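PDB 1IXK: methyltransferase from Pyrococcus horikoshii, which probably transfers a methyl group from S-adenosyl-L-methionine to carbon 5 of cytidine in tRNA. Local coordinates for residues A[198-202]-A[247-251]. Sequence-based numbering, arbitrary orientation.
Sequences TGSGT and CSLEP
Ser200 reaches across to Glu250 and ties the two loops together through its hydroxyl. Its CB sits 3.7 Å from the backbone N of Leu249, and Ser248 OG, 4.0 Å from that CB, lies on much the same side. One atom further, OG stands beside the backbone N of Ser200 (chi1 -68°), which turns it toward Glu250 to donate a hydrogen bond of 2.6 Å to OE2. The bond meets the carboxylate on its anti side, 17° out of plane. Arg213 also bonds that hydroxyl. Glu250 gets there by folding back at chi2 (-49°), and its carboxylate has further holds: Tyr24 of helix 18-28 bonds OE2, while Arg23 of the same helix forms a salt bridge with OE1. A glutamine here removes the negative charge, which would probably leave Arg23 without its salt-bridge partner and could set an NH2 where Ser200 OG now finds an acceptor. Glu250 is steadied at its root too, since its backbone N donates to Ser248 OG over 3.1 Å in an ST turn; Glu253 bonds the same serine hydroxyl. Leu249 CD1 lies 3.9 Å from Ser200 O. Gly199 and Gly201 let the backbones come close, for a CB on either would run into the Cys247 carbonyl. Cys247, the predicted nucleophile, is disulfide-bonded to Cys197 in this model. The contact thus joins the loops that follow the parallel neighbouring strands 188-194 and 240-246 at their C-terminal ends, where class I, Rossmann-like methyltransferases of the RsmB/NOP family build their two-cysteine active site.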
loop_
_atom_site.group_PDB
_atom_site.type_symbol
_atom_site.label_atom_id
_atom_site.label_comp_id
_atom_site.label_asym_id
_atom_site.label_seq_id
_atom_site.Cartn_x
_atom_site.Cartn_y
_atom_site.Cartn_z
ATOM N N THR A 198 8.836 -1.738 1.953
ATOM C CA THR A 198 10.159 -2.253 2.281
ATOM C C THR A 198 10.248 -2.582 3.771
ATOM O O THR A 198 11.324 -2.887 4.282
ATOM C CB THR A 198 11.254 -1.225 1.943
ATOM O OG1 THR A 198 11.061 -0.044 2.730
ATOM C CG2 THR A 198 11.204 -0.861 0.466
ATOM N N GLY A 199 9.109 -2.519 4.457
ATOM C CA GLY A 199 9.084 -2.814 5.878
ATOM C C GLY A 199 9.239 -4.290 6.189
ATOM O O GLY A 199 9.584 -5.085 5.315
ATOM N N SER A 200 8.977 -4.654 7.444
ATOM C CA SER A 200 9.082 -6.035 7.911
ATOM C C SER A 200 8.270 -6.994 7.055
ATOM O O SER A 200 8.490 -8.203 7.077
ATOM C CB SER A 200 8.619 -6.124 9.365
ATOM O OG SER A 200 9.533 -5.448 10.208
ATOM N N GLY A 201 7.334 -6.440 6.295
ATOM C CA GLY A 201 6.495 -7.253 5.437
ATOM C C GLY A 201 7.197 -7.701 4.175
ATOM O O GLY A 201 6.786 -8.684 3.553
ATOM N N THR A 202 8.238 -6.973 3.778
ATOM C CA THR A 202 8.995 -7.299 2.575
ATOM C C THR A 202 10.064 -8.350 2.885
ATOM O O THR A 202 10.181 -9.346 2.163
ATOM C CB THR A 202 9.630 -6.016 1.964
ATOM O OG1 THR A 202 10.446 -5.336 2.937
ATOM C CG2 THR A 202 8.513 -5.086 1.495
ATOM N N CYS A 247 3.884 -1.763 4.615
ATOM C CA CYS A 247 4.274 -3.111 4.234
ATOM C C CYS A 247 5.080 -3.679 5.388
ATOM O O CYS A 247 6.110 -4.320 5.197
ATOM C CB CYS A 247 5.108 -3.096 2.959
ATOM S SG CYS A 247 4.085 -3.117 1.455
ATOM N N SER A 248 4.586 -3.432 6.595
ATOM C CA SER A 248 5.241 -3.895 7.809
ATOM C C SER A 248 4.323 -4.813 8.602
ATOM O O SER A 248 3.103 -4.668 8.560
ATOM C CB SER A 248 5.628 -2.693 8.675
ATOM O OG SER A 248 6.083 -3.096 9.957
ATOM N N LEU A 249 4.917 -5.756 9.324
ATOM C CA LEU A 249 4.153 -6.678 10.156
ATOM C C LEU A 249 4.091 -6.163 11.594
ATOM O O LEU A 249 3.291 -6.647 12.399
ATOM C CB LEU A 249 4.816 -8.056 10.172
ATOM C CG LEU A 249 4.845 -8.846 8.870
ATOM C CD1 LEU A 249 5.732 -10.075 9.048
ATOM C CD2 LEU A 249 3.427 -9.236 8.488
ATOM N N GLU A 250 4.924 -5.173 11.904
ATOM C CA GLU A 250 5.007 -4.632 13.264
ATOM C C GLU A 250 3.799 -3.831 13.733
ATOM O O GLU A 250 3.389 -2.863 13.089
ATOM C CB GLU A 250 6.252 -3.738 13.426
ATOM C CG GLU A 250 7.553 -4.269 12.831
ATOM C CD GLU A 250 7.851 -5.703 13.214
ATOM O OE1 GLU A 250 7.609 -6.087 14.378
ATOM O OE2 GLU A 250 8.341 -6.451 12.345
ATOM N N PRO A 251 3.221 -4.219 14.878
ATOM C CA PRO A 251 2.060 -3.491 15.398
ATOM C C PRO A 251 2.407 -2.027 15.679
ATOM O O PRO A 251 1.554 -1.154 15.561
ATOM C CB PRO A 251 1.717 -4.253 16.676
ATOM C CG PRO A 251 2.133 -5.659 16.354
ATOM C CD PRO A 251 3.465 -5.448 15.654
#